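Local coordinates for gene 2 protein (Enterobacteria phage Sf6, PDB 5C12) that serves as the large terminase subunit in viral DNA packaging and, through the nuclease domain described here, binds magnesium ions, probably to cut DNA by a two-metal-ion mechanism, at residues 47-52 with 96-101; 41-46 with 65-70; 171-176 with 250-255. The protein carries 1 engineered substitution. One frame throughout, in Å; residues are numbered along the deposited sequence.

Interaction 1. Residues 47-52 with 96-101; sequences VVSAHD and DGADHY. With MG (magnesium ion), chain C.
Val47 lies in the bend that Asp96 to Asp99 make on their way out of helix 82-95, gripped there by both its backbone and its side chain. Its O accepts from two successive amides, Asp99 N at 2.8 Å and His100 N at 3.2 Å, while its N donates almost straight (172°) to Asp99 OD2 at 2.9 Å, using the anti lone pair of that carboxylate oxygen. With CG1 anti to the backbone N (chi1 175°), this methyl is laid against Ala98 CA, 3.6 Å away, and against the carbonyl O of Asp96. Gly97 turns the chain at this point with positive phi in a Schellman motif. Beyond it the segments pair as parallel neighbours, the first and fourth strands of the sheet in chain order, in the arrangement expected of the RNase H-like fold of terminase nucleases. Ser49 N donates to His100 O at 2.9 Å, and Ser49 O receives a CA-H...O contact from Tyr101. On the face of the sheet that Ser49 shares with Tyr101, Ser49 OG rests on Ala98 CB (3.6 Å) and is hydrogen-bonded to Tyr63 and Ser65 of the adjacent strand. The Tyr101 side chain runs alongside that of His51, its OH reaching His51 CB at 3.2 Å; helix 82-95 packs on the ring. One residue past His51, at the end of strand 47-52, Asp52 OD2 binds magnesium at 2.0 Å.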
# COMPACT_ATOMS: atom_id res chain seq x y z
N VAL A 47 9.86 9.33 -3.66
CA VAL A 47 8.42 9.44 -3.61
C VAL A 47 7.84 8.27 -4.39
O VAL A 47 8.18 8.08 -5.56
CB VAL A 47 7.90 10.78 -4.13
CG1 VAL A 47 6.38 10.78 -4.17
CG2 VAL A 47 8.42 11.91 -3.25
N VAL A 48 7.01 7.48 -3.73
CA VAL A 48 6.37 6.30 -4.29
C VAL A 48 4.87 6.44 -4.24
O VAL A 48 4.29 6.70 -3.18
CB VAL A 48 6.78 5.00 -3.55
CG1 VAL A 48 6.24 3.77 -4.29
CG2 VAL A 48 8.29 4.90 -3.38
N SER A 49 4.22 6.22 -5.37
CA SER A 49 2.78 6.37 -5.51
C SER A 49 2.23 5.09 -6.10
O SER A 49 2.91 4.41 -6.87
CB SER A 49 2.43 7.51 -6.47
OG SER A 49 2.82 8.77 -5.98
N ALA A 50 1.00 4.75 -5.75
CA ALA A 50 0.38 3.56 -6.29
C ALA A 50 -1.12 3.73 -6.45
O ALA A 50 -1.76 4.53 -5.76
CB ALA A 50 0.70 2.31 -5.44
N HIS A 51 -1.67 2.99 -7.40
CA HIS A 51 -3.05 3.10 -7.81
C HIS A 51 -3.74 1.75 -7.84
O HIS A 51 -3.23 0.78 -8.43
CB HIS A 51 -3.10 3.71 -9.22
CG HIS A 51 -4.45 3.70 -9.89
ND1 HIS A 51 -5.59 4.18 -9.28
CD2 HIS A 51 -4.81 3.35 -11.15
CE1 HIS A 51 -6.61 4.08 -10.12
NE2 HIS A 51 -6.16 3.58 -11.26
N ASP A 52 -4.92 1.70 -7.24
CA ASP A 52 -5.79 0.55 -7.29
C ASP A 52 -6.97 0.91 -8.17
O ASP A 52 -7.78 1.76 -7.82
CB ASP A 52 -6.28 0.17 -5.90
CG ASP A 52 -7.20 -1.02 -5.94
OD1 ASP A 52 -7.88 -1.20 -6.98
OD2 ASP A 52 -7.24 -1.78 -4.96
N ASP A 96 2.45 14.87 -7.18
CA ASP A 96 3.15 14.48 -5.98
C ASP A 96 4.66 14.34 -6.17
O ASP A 96 5.38 14.07 -5.20
CB ASP A 96 2.60 13.16 -5.43
CG ASP A 96 1.24 13.33 -4.75
OD1 ASP A 96 0.95 14.46 -4.32
OD2 ASP A 96 0.47 12.35 -4.69
N GLY A 97 5.14 14.53 -7.38
CA GLY A 97 6.57 14.42 -7.67
C GLY A 97 7.08 13.00 -7.51
O GLY A 97 8.20 12.78 -7.05
N ALA A 98 6.25 12.03 -7.87
CA ALA A 98 6.62 10.63 -7.75
C ALA A 98 7.87 10.30 -8.54
O ALA A 98 8.06 10.77 -9.66
CB ALA A 98 5.48 9.71 -8.18
N ASP A 99 8.71 9.46 -7.94
CA ASP A 99 9.82 8.83 -8.63
C ASP A 99 9.39 7.49 -9.20
O ASP A 99 9.89 7.05 -10.22
CB ASP A 99 10.99 8.64 -7.66
CG ASP A 99 11.52 9.95 -7.14
OD1 ASP A 99 12.01 10.76 -7.94
OD2 ASP A 99 11.43 10.21 -5.92
N HIS A 100 8.45 6.84 -8.53
CA HIS A 100 7.98 5.51 -8.88
C HIS A 100 6.48 5.44 -8.73
O HIS A 100 5.94 5.88 -7.72
CB HIS A 100 8.63 4.47 -7.96
CG HIS A 100 10.11 4.55 -7.92
ND1 HIS A 100 10.91 4.12 -8.95
CD2 HIS A 100 10.95 5.00 -6.96
CE1 HIS A 100 12.18 4.31 -8.63
NE2 HIS A 100 12.23 4.83 -7.42
N TYR A 101 5.82 4.84 -9.70
CA TYR A 101 4.38 4.63 -9.68
C TYR A 101 4.12 3.16 -9.92
O TYR A 101 4.71 2.57 -10.82
CB TYR A 101 3.75 5.42 -10.80
CG TYR A 101 2.30 5.18 -11.07
CD1 TYR A 101 1.89 4.30 -12.04
CD2 TYR A 101 1.32 5.92 -10.41
CE1 TYR A 101 0.57 4.10 -12.32
CE2 TYR A 101 -0.01 5.74 -10.69
CZ TYR A 101 -0.38 4.82 -11.65
OH TYR A 101 -1.70 4.63 -11.99
MG MG C . -7.80 -3.72 -4.79
O HOH W 1 -8.54 -3.79 -6.54
O HOH W 2 -5.88 -4.50 -5.45
O HOH W 3 -9.58 -3.02 -3.98
O HOH W 4 -8.49 -5.67 -4.67

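Interaction 2. Residues 41-46 with 65-70; sequences WKAKGA and SRHGSV
Gly45 and Gly68 bring the two backbones closest, with their CA atoms 4.3 Å apart, where the loop before strand 47-52 passes a tight turn. His67 to Val70 form a type II' beta turn, closed by reciprocal backbone hydrogen bonds between His67 and Val70. Gly68 N is directed outward from the turn and donates to Ala46 O at 2.9 Å, nearly straight at 176°. Having no side chain, Gly68 lets the carbonyl of Lys44 settle against it, with Lys44 O 3.4 Å from Gly68 CA, and one water bridges Lys44 N and Ser69 N. Among the side chains, Ala43 CB sits over a face of the His67 ring in a CH-pi contact, 3.8 Å from the centroid. The ring is swung there with CG anti to the backbone N (chi1 176°), which also sets its edge beside Gly45 O, 3.2 Å from His67 CD2. Val70 CG2 lies 3.6 Å from Trp41 CZ3 and also meets Ala43 CB, the valine and tryptophan side chains sliding past each other in opposite directions. Arg66 NH1 steadies the turn by donating to Gly68 O at 2.8 Å; this oxygen lies in the guanidinium plane, but NH1 approaches from above the carbonyl plane, not along a lone pair. The whole is a beta hairpin with a two-residue type II' turn, clasped by the connection from helix 35-39 to the sheet's first strand.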
# COMPACT_ATOMS: atom_id res chain seq x y z
N TRP A 41 11.37 13.30 13.32
CA TRP A 41 12.10 13.07 12.07
C TRP A 41 11.32 13.53 10.86
O TRP A 41 10.13 13.84 10.96
CB TRP A 41 12.55 11.61 11.94
CG TRP A 41 11.50 10.60 12.17
CD1 TRP A 41 11.15 10.03 13.37
CD2 TRP A 41 10.67 10.01 11.19
NE1 TRP A 41 10.14 9.12 13.17
CE2 TRP A 41 9.84 9.08 11.84
CE3 TRP A 41 10.55 10.15 9.80
CZ2 TRP A 41 8.89 8.32 11.16
CZ3 TRP A 41 9.62 9.39 9.14
CH2 TRP A 41 8.80 8.49 9.82
N LYS A 42 12.01 13.60 9.73
CA LYS A 42 11.49 14.18 8.49
C LYS A 42 11.52 13.13 7.40
O LYS A 42 12.35 12.22 7.43
CB LYS A 42 12.37 15.35 8.03
CG LYS A 42 12.29 16.61 8.87
CD LYS A 42 10.90 17.24 8.81
CE LYS A 42 10.96 18.77 8.83
NZ LYS A 42 11.65 19.31 10.03
N ALA A 43 10.63 13.26 6.42
CA ALA A 43 10.60 12.36 5.27
C ALA A 43 11.90 12.46 4.48
O ALA A 43 12.32 13.55 4.10
CB ALA A 43 9.42 12.70 4.38
N LYS A 44 12.49 11.30 4.19
CA LYS A 44 13.68 11.19 3.35
C LYS A 44 13.55 9.94 2.49
O LYS A 44 13.26 8.86 3.00
CB LYS A 44 14.94 11.05 4.18
CG LYS A 44 15.30 12.25 5.02
CD LYS A 44 15.71 13.43 4.19
CE LYS A 44 16.38 14.48 5.08
NZ LYS A 44 16.64 15.74 4.37
N GLY A 45 13.79 10.10 1.20
CA GLY A 45 13.80 8.96 0.29
C GLY A 45 13.04 9.29 -0.97
O GLY A 45 12.78 10.46 -1.28
N ALA A 46 12.76 8.26 -1.76
CA ALA A 46 12.01 8.45 -2.98
C ALA A 46 10.54 8.75 -2.68
O ALA A 46 10.03 8.46 -1.58
CB ALA A 46 12.12 7.21 -3.85
N SER A 65 0.33 7.88 -1.79
CA SER A 65 1.69 8.30 -2.07
C SER A 65 2.43 8.54 -0.77
O SER A 65 1.85 9.03 0.20
CB SER A 65 1.70 9.57 -2.90
OG SER A 65 3.02 9.91 -3.28
N ARG A 66 3.72 8.21 -0.78
CA ARG A 66 4.58 8.51 0.35
C ARG A 66 5.89 9.10 -0.11
O ARG A 66 6.35 8.82 -1.24
CB ARG A 66 4.84 7.24 1.15
CG ARG A 66 5.65 6.17 0.44
CD ARG A 66 5.73 4.89 1.24
NE ARG A 66 6.41 3.80 0.52
CZ ARG A 66 7.68 3.46 0.65
NH1 ARG A 66 8.50 4.11 1.47
NH2 ARG A 66 8.14 2.42 -0.03
N HIS A 67 6.51 9.87 0.75
CA HIS A 67 7.86 10.36 0.58
C HIS A 67 8.65 9.63 1.64
O HIS A 67 8.48 9.89 2.83
CB HIS A 67 7.91 11.87 0.77
CG HIS A 67 9.29 12.45 0.71
ND1 HIS A 67 9.57 13.76 1.04
CD2 HIS A 67 10.47 11.89 0.36
CE1 HIS A 67 10.87 13.98 0.90
NE2 HIS A 67 11.44 12.86 0.48
N GLY A 68 9.50 8.68 1.24
CA GLY A 68 10.13 7.83 2.22
C GLY A 68 9.10 7.19 3.13
O GLY A 68 8.12 6.61 2.69
N SER A 69 9.31 7.34 4.44
CA SER A 69 8.44 6.70 5.40
C SER A 69 7.26 7.57 5.84
O SER A 69 6.60 7.25 6.82
CB SER A 69 9.27 6.31 6.64
OG SER A 69 10.28 5.36 6.25
N VAL A 70 7.00 8.67 5.13
CA VAL A 70 5.87 9.55 5.50
C VAL A 70 4.82 9.52 4.39
O VAL A 70 5.10 9.95 3.28
CB VAL A 70 6.32 10.99 5.76
CG1 VAL A 70 5.11 11.84 6.17
CG2 VAL A 70 7.37 11.03 6.87
O HOH W 5 11.74 8.69 5.42

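Interaction 3. Residues 171-176 with 250-255; sequences QFYYAL and LADALM. With MG (magnesium ion), chain C.
The torsions of Tyr173 and Met255 bring the ring face of one against the side chain of the other: chi1 of the tyrosine lies away from a staggered value, at -101°, while Met255 CG stands anti to its backbone N (chi1 173°) before the chain bends back at the next two bonds. Met255 CG thus comes to rest over one face of the Tyr173 ring, 3.6 Å from its centroid, with SD farther off as a Met-aromatic neighbour and 3.7 Å from Phe172 CB. The helices pass almost perpendicular, 88° apart, with axes 9.7 Å from each other. About one turn further along helix 168-189, Leu176 CD1 meets Leu254 CD2 at 4.0 Å, the two leucines crossing at about a right angle. The phenol extends to the start of 250-255, where its OH fits closely against Ala251 and donates to the anti lone pair of Asp252 OD1 at 2.6 Å. The other oxygen, Asp252 OD2, binds magnesium at 2.2 Å, and Asp52 and four waters complete the coordination. Arg169 adds a long, weak ion pair at OD1. The short bond, together with the metal bond, would restrain the rotation of the carboxylate, consistent with a second-shell role for Tyr173.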
# COMPACT_ATOMS: atom_id res chain seq x y z
N GLN A 171 3.18 -10.41 1.15
CA GLN A 171 4.48 -9.83 1.46
C GLN A 171 4.39 -8.34 1.74
O GLN A 171 4.91 -7.85 2.74
CB GLN A 171 5.43 -10.08 0.30
CG GLN A 171 6.80 -9.45 0.44
CD GLN A 171 7.65 -9.77 -0.75
OE1 GLN A 171 7.16 -9.90 -1.87
NE2 GLN A 171 8.94 -9.93 -0.52
N PHE A 172 3.71 -7.61 0.88
CA PHE A 172 3.69 -6.16 1.04
C PHE A 172 2.68 -5.67 2.05
O PHE A 172 2.93 -4.65 2.69
CB PHE A 172 3.67 -5.45 -0.31
CG PHE A 172 4.95 -5.66 -1.04
CD1 PHE A 172 6.10 -5.04 -0.58
CD2 PHE A 172 5.05 -6.57 -2.07
CE1 PHE A 172 7.31 -5.26 -1.18
CE2 PHE A 172 6.28 -6.80 -2.69
CZ PHE A 172 7.40 -6.15 -2.23
N TYR A 173 1.57 -6.39 2.27
CA TYR A 173 0.70 -6.03 3.39
C TYR A 173 1.43 -6.25 4.72
O TYR A 173 1.27 -5.47 5.65
CB TYR A 173 -0.63 -6.78 3.37
CG TYR A 173 -1.79 -5.96 2.84
CD1 TYR A 173 -2.16 -4.79 3.47
CD2 TYR A 173 -2.50 -6.34 1.69
CE1 TYR A 173 -3.17 -4.04 3.02
CE2 TYR A 173 -3.54 -5.57 1.22
CZ TYR A 173 -3.87 -4.41 1.89
OH TYR A 173 -4.88 -3.61 1.45
N TYR A 174 2.25 -7.30 4.82
CA TYR A 174 3.02 -7.50 6.05
C TYR A 174 4.19 -6.51 6.16
O TYR A 174 4.59 -6.19 7.27
CB TYR A 174 3.49 -8.96 6.17
CG TYR A 174 2.46 -9.83 6.83
CD1 TYR A 174 2.34 -9.85 8.21
CD2 TYR A 174 1.55 -10.58 6.08
CE1 TYR A 174 1.37 -10.63 8.82
CE2 TYR A 174 0.59 -11.36 6.69
CZ TYR A 174 0.49 -11.38 8.06
OH TYR A 174 -0.47 -12.15 8.67
N ALA A 175 4.72 -6.04 5.04
CA ALA A 175 5.71 -4.97 5.09
C ALA A 175 5.07 -3.76 5.75
O ALA A 175 5.67 -3.10 6.60
CB ALA A 175 6.21 -4.62 3.67
N LEU A 176 3.85 -3.49 5.35
CA LEU A 176 3.09 -2.37 5.91
C LEU A 176 2.83 -2.62 7.40
O LEU A 176 3.07 -1.75 8.25
CB LEU A 176 1.79 -2.21 5.15
CG LEU A 176 0.75 -1.20 5.66
CD1 LEU A 176 1.41 0.16 5.75
CD2 LEU A 176 -0.44 -1.18 4.72
N LEU A 250 -8.22 1.80 -0.96
CA LEU A 250 -7.25 2.71 -0.36
C LEU A 250 -6.14 1.92 0.33
O LEU A 250 -4.95 2.23 0.19
CB LEU A 250 -7.92 3.65 0.66
CG LEU A 250 -9.08 4.49 0.18
CD1 LEU A 250 -9.67 5.21 1.37
CD2 LEU A 250 -8.60 5.46 -0.89
N ALA A 251 -6.54 0.89 1.10
CA ALA A 251 -5.57 -0.01 1.74
C ALA A 251 -4.65 -0.66 0.73
O ALA A 251 -3.45 -0.73 0.93
CB ALA A 251 -6.29 -1.09 2.57
N ASP A 252 -5.23 -1.13 -0.38
CA ASP A 252 -4.43 -1.81 -1.40
C ASP A 252 -3.43 -0.86 -2.05
O ASP A 252 -2.30 -1.23 -2.36
CB ASP A 252 -5.33 -2.41 -2.48
CG ASP A 252 -6.05 -3.68 -2.05
OD1 ASP A 252 -5.82 -4.21 -0.93
OD2 ASP A 252 -6.88 -4.15 -2.85
N ALA A 253 -3.86 0.37 -2.30
CA ALA A 253 -3.01 1.39 -2.89
C ALA A 253 -1.82 1.67 -1.97
O ALA A 253 -0.66 1.71 -2.39
CB ALA A 253 -3.82 2.65 -3.15
N LEU A 254 -2.08 1.77 -0.66
CA LEU A 254 -1.02 2.01 0.29
C LEU A 254 -0.06 0.81 0.34
O LEU A 254 1.16 0.98 0.37
CB LEU A 254 -1.60 2.36 1.67
CG LEU A 254 -0.53 2.55 2.75
CD1 LEU A 254 0.35 3.74 2.45
CD2 LEU A 254 -1.20 2.69 4.10
N MET A 255 -0.62 -0.38 0.36
CA MET A 255 0.16 -1.60 0.38
C MET A 255 1.12 -1.66 -0.80
O MET A 255 2.32 -2.01 -0.66
CB MET A 255 -0.78 -2.81 0.38
CG MET A 255 -0.05 -4.16 0.23
SD MET A 255 0.27 -4.68 -1.46
CE MET A 255 -1.39 -5.06 -1.93
MG MG C . -7.80 -3.72 -4.79
O HOH W 2 -5.88 -4.50 -5.45
O HOH W 1 -8.54 -3.79 -6.54
O HOH W 3 -9.58 -3.02 -3.98
O HOH W 4 -8.49 -5.67 -4.67

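In the fold
From the N terminus, the chain leaves helix 35-39 through residues 41-46, which open interaction 2, and runs straight into strand 47-52, which opens interaction 1. Interaction 2 closes first, at the hairpin turn of 65-70; interaction 1 closes only after helix 82-95, at 96-101, so the two cross. They are joined within one sheet, where strand 47-52 lies between strands 61-67 and 100-104, with Val48 O close to Arg66 N. Interaction 3 follows in series, closing a long excursion between helices 168-189 and 249-256. It meets interaction 1 where Ala50 packs against Ala253 and at the magnesium ion, which ties the central strand to helix 249-256.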